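Local coordinates for protein 4-diphosphocytidyl-2C-methyl-D-erythritol synthase (Neisseria gonorrhoeae, PDB 1VGW) that probably catalyses cytidylyl transfer from CTP to 2-C-methyl-D-erythritol 4-phosphate, the second of six steps from 1-deoxy-D-xylulose 5-phosphate to isopentenyl diphosphate, at residues S33-V36 with L37-V40; G188-D191 with E192-V196. All blocks are in the same frame, centred on the assembly; numbering follows the deposited sequence.

Contact 1: residues S33-V36 with L37-V40; sequences SKTV and LEHV
Thr35 and Glu38 grip each other twice where the loop ending at Thr35 runs into helix 36-45. The threonine OG1 lies between the backbone N and the carbonyl carbon (chi1 42°), which turns it to the helix end. There Thr35 OG1 accepts a long, weak bond from Glu38 N (3.4 Å) and gives its own hydrogen to Glu38 OE2, 3.0 Å away. The hydroxyl meets OE2 on the anti side, 18° out of the carboxylate plane; the Glu38 chain is extended beyond CG. Thr35 is thus the N-cap of the helix, a textbook case of a hydroxyl serving a backbone N-H that has no earlier turn to bind. The backbone then takes over: His39 N bonds to Thr35 O (3.1 Å) and Val40 N to Val36 O (2.9 Å). This inner side is tightly packed, with Val36 buried against Val29 and Cys115, and Leu37 and Val40 against Ile11 of strand 7-12. The other side, where Lys34 and His39 are partly exposed, faces solvent more. Here the bent Lys34 chain crosses the His39 ring at about a right angle and lays CE over one face, a CH-pi contact 3.5 Å from the ring centroid to CE, offset toward the rim. Lys34 CB lies 3.6 Å from His39 NE2, whose hydrogen bond to Ile31 O probably helps fix the turn of the ring.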
loop_
_atom_site.group_PDB
_atom_site.type_symbol
_atom_site.label_atom_id
_atom_site.label_comp_id
_atom_site.label_asym_id
_atom_site.label_seq_id
_atom_site.Cartn_x
_atom_site.Cartn_y
_atom_site.Cartn_z
ATOM N N SER B 33 -3.065 -25.040 -6.301
ATOM C CA SER B 33 -3.846 -25.983 -7.094
ATOM C C SER B 33 -5.192 -25.405 -7.481
ATOM O O SER B 33 -6.140 -26.167 -7.745
ATOM C CB SER B 33 -4.026 -27.268 -6.273
ATOM O OG SER B 33 -4.649 -26.994 -5.025
ATOM N N LYS B 34 -5.316 -24.076 -7.461
ATOM C CA LYS B 34 -6.586 -23.402 -7.725
ATOM C C LYS B 34 -6.392 -22.068 -8.436
ATOM O O LYS B 34 -5.353 -21.427 -8.303
ATOM C CB LYS B 34 -7.272 -23.086 -6.366
ATOM C CG LYS B 34 -7.819 -24.267 -5.616
ATOM C CD LYS B 34 -7.478 -24.244 -4.136
ATOM C CE LYS B 34 -7.992 -22.993 -3.452
ATOM N NZ LYS B 34 -7.754 -22.984 -1.978
ATOM N N THR B 35 -7.395 -21.621 -9.182
ATOM C CA THR B 35 -7.323 -20.306 -9.803
ATOM C C THR B 35 -7.507 -19.249 -8.698
ATOM O O THR B 35 -7.851 -19.599 -7.567
ATOM C CB THR B 35 -8.391 -20.103 -10.882
ATOM O OG1 THR B 35 -9.655 -20.638 -10.443
ATOM C CG2 THR B 35 -7.984 -20.793 -12.180
ATOM N N VAL B 36 -7.253 -17.987 -9.031
ATOM C CA VAL B 36 -7.431 -16.880 -8.080
ATOM C C VAL B 36 -8.916 -16.837 -7.676
ATOM O O VAL B 36 -9.254 -16.806 -6.515
ATOM C CB VAL B 36 -7.046 -15.522 -8.677
ATOM C CG1 VAL B 36 -6.936 -14.429 -7.622
ATOM C CG2 VAL B 36 -5.744 -15.619 -9.469
ATOM N N LEU B 37 -9.803 -16.938 -8.661
ATOM C CA LEU B 37 -11.219 -16.945 -8.404
ATOM C C LEU B 37 -11.633 -18.044 -7.425
ATOM O O LEU B 37 -12.199 -17.729 -6.372
ATOM C CB LEU B 37 -12.072 -17.051 -9.673
ATOM C CG LEU B 37 -13.569 -16.755 -9.393
ATOM C CD1 LEU B 37 -13.702 -15.381 -8.742
ATOM C CD2 LEU B 37 -14.374 -16.779 -10.677
ATOM N N GLU B 38 -11.199 -19.286 -7.685
ATOM C CA GLU B 38 -11.540 -20.396 -6.799
ATOM C C GLU B 38 -11.020 -20.147 -5.395
ATOM O O GLU B 38 -11.597 -20.617 -4.431
ATOM C CB GLU B 38 -11.011 -21.716 -7.321
ATOM C CG GLU B 38 -11.816 -22.334 -8.444
ATOM C CD GLU B 38 -11.123 -23.608 -8.946
ATOM O OE1 GLU B 38 -11.288 -24.672 -8.336
ATOM O OE2 GLU B 38 -10.389 -23.483 -9.957
ATOM N N HIS B 39 -9.890 -19.449 -5.289
ATOM C CA HIS B 39 -9.354 -19.091 -3.990
ATOM C C HIS B 39 -10.304 -18.086 -3.299
ATOM O O HIS B 39 -10.462 -18.164 -2.086
ATOM C CB HIS B 39 -7.994 -18.429 -4.094
ATOM C CG HIS B 39 -6.855 -19.392 -4.183
ATOM N ND1 HIS B 39 -6.455 -20.148 -3.098
ATOM C CD2 HIS B 39 -6.037 -19.710 -5.215
ATOM C CE1 HIS B 39 -5.424 -20.895 -3.467
ATOM N NE2 HIS B 39 -5.156 -20.645 -4.736
ATOM N N VAL B 40 -10.817 -17.128 -4.078
ATOM C CA VAL B 40 -11.721 -16.131 -3.522
ATOM C C VAL B 40 -13.065 -16.748 -3.083
ATOM O O VAL B 40 -13.584 -16.393 -2.023
ATOM C CB VAL B 40 -11.979 -14.933 -4.437
ATOM C CG1 VAL B 40 -13.201 -14.126 -3.916
ATOM C CG2 VAL B 40 -10.804 -13.958 -4.399
#

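Contact 2: residues G188-D191 with E192-V196; sequences GITD and EASAV
Between Asp191 and Ser194 the chain passes from a loop into a helix: Asp191 keeps an extended psi of 177°, and the residues after it coil helically. Ser194 folds back on the loop, its OG accepting from Thr190 N (3.0 Å) and donating to Asp191 O (3.2 Å), so this one hydroxyl ties two successive loop residues to the first turn. In return, Asp191 OD2 accepts from Ser194 N at 3.0 Å, the N-H reaching it from the anti side and 34° out of the carboxylate plane. The aspartate CG sits between its backbone N and carbonyl carbon (chi1 62°), which swings the carboxylate over the helix end. OD2 also forms a salt bridge with Lys147 of the second subunit, while Gln170 bonds through NE2 to Asp191 OD1 and through OE1 to Ala193 N. Ile189 sets CB 3.4 Å from Ser194 OG, and Ile189 CD1 lies 4.1 Å from Ala195 CB. Glu192 points its carboxylate elsewhere, to a salt bridge with Arg84. The whole is an aspartate N-cap, with the serine three residues on bonding back to the loop, placed at the dimer interface.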
loop_
_atom_site.group_PDB
_atom_site.type_symbol
_atom_site.label_atom_id
_atom_site.label_comp_id
_atom_site.label_asym_id
_atom_site.label_seq_id
_atom_site.Cartn_x
_atom_site.Cartn_y
_atom_site.Cartn_z
ATOM N N GLY B 188 -20.028 10.770 -12.172
ATOM C CA GLY B 188 -18.576 10.852 -11.963
ATOM C C GLY B 188 -18.153 10.169 -10.667
ATOM O O GLY B 188 -17.616 10.840 -9.771
ATOM N N ILE B 189 -18.361 8.870 -10.537
ATOM C CA ILE B 189 -18.053 8.115 -9.342
ATOM C C ILE B 189 -16.974 7.051 -9.561
ATOM O O ILE B 189 -16.664 6.709 -10.711
ATOM C CB ILE B 189 -19.314 7.353 -8.846
ATOM C CG1 ILE B 189 -19.682 6.267 -9.874
ATOM C CG2 ILE B 189 -20.491 8.271 -8.614
ATOM C CD1 ILE B 189 -19.925 4.919 -9.235
ATOM N N THR B 190 -16.444 6.472 -8.487
ATOM C CA THR B 190 -15.440 5.415 -8.612
ATOM C C THR B 190 -15.888 4.108 -7.962
ATOM O O THR B 190 -16.357 3.237 -8.701
ATOM C CB THR B 190 -14.081 5.830 -8.047
ATOM O OG1 THR B 190 -14.295 6.492 -6.785
ATOM C CG2 THR B 190 -13.356 6.788 -9.003
ATOM N N ASP B 191 -15.703 3.903 -6.667
ATOM C CA ASP B 191 -16.124 2.692 -5.987
ATOM C C ASP B 191 -17.612 2.722 -5.561
ATOM O O ASP B 191 -18.303 3.708 -5.859
ATOM C CB ASP B 191 -15.229 2.383 -4.790
ATOM C CG ASP B 191 -15.198 3.374 -3.688
ATOM O OD1 ASP B 191 -14.475 3.272 -2.664
ATOM O OD2 ASP B 191 -15.894 4.395 -3.754
ATOM N N GLU B 192 -18.124 1.616 -4.966
ATOM C CA GLU B 192 -19.538 1.609 -4.577
ATOM C C GLU B 192 -19.810 2.672 -3.495
ATOM O O GLU B 192 -20.827 3.359 -3.641
ATOM C CB GLU B 192 -20.115 0.273 -4.165
ATOM C CG GLU B 192 -20.263 -0.778 -5.247
ATOM C CD GLU B 192 -18.912 -1.294 -5.776
ATOM O OE1 GLU B 192 -18.833 -1.690 -6.960
ATOM O OE2 GLU B 192 -17.893 -1.327 -5.051
ATOM N N ALA B 193 -18.967 2.841 -2.516
ATOM C CA ALA B 193 -19.118 3.843 -1.497
ATOM C C ALA B 193 -19.339 5.226 -2.071
ATOM O O ALA B 193 -20.238 5.961 -1.653
ATOM C CB ALA B 193 -17.962 3.838 -0.513
ATOM N N SER B 194 -18.578 5.641 -3.087
ATOM C CA SER B 194 -18.727 6.979 -3.635
ATOM C C SER B 194 -20.086 7.193 -4.269
ATOM O O SER B 194 -20.513 8.346 -4.403
ATOM C CB SER B 194 -17.567 7.344 -4.578
ATOM O OG SER B 194 -17.798 6.860 -5.888
ATOM N N ALA B 195 -20.755 6.178 -4.786
ATOM C CA ALA B 195 -22.130 6.352 -5.281
ATOM C C ALA B 195 -23.107 6.419 -4.079
ATOM O O ALA B 195 -24.097 7.146 -4.131
ATOM C CB ALA B 195 -22.610 5.264 -6.193
ATOM N N VAL B 196 -22.819 5.727 -2.997
ATOM C CA VAL B 196 -23.681 5.838 -1.818
ATOM C C VAL B 196 -23.547 7.237 -1.220
ATOM O O VAL B 196 -24.567 7.864 -0.942
ATOM C CB VAL B 196 -23.460 4.709 -0.819
ATOM C CG1 VAL B 196 -24.098 4.990 0.542
ATOM C CG2 VAL B 196 -24.126 3.407 -1.347
#

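In the fold
Contacts 1 and 2 illustrate the same device twice in one chain: a polar side chain in the last loop residue caps the helix that follows. They come in series, contact 1 leading into helix 36-45, contact 2 into helix 192-197. Their centres lie about 28 Å apart, on opposite sides of the chain's centre. The large mixed sheet joins them, through strands 7-12 and 169-173. The side chain of Val36 is about 7 Å from that of Lys26, predicted to stabilise the transition state. That of Lys214, predicted to position MEP, is about 8 Å from Val36's and 10 Å from Asp191's, so both helix starts lie near the predicted substrate site. Only contact 2 meets the other subunit.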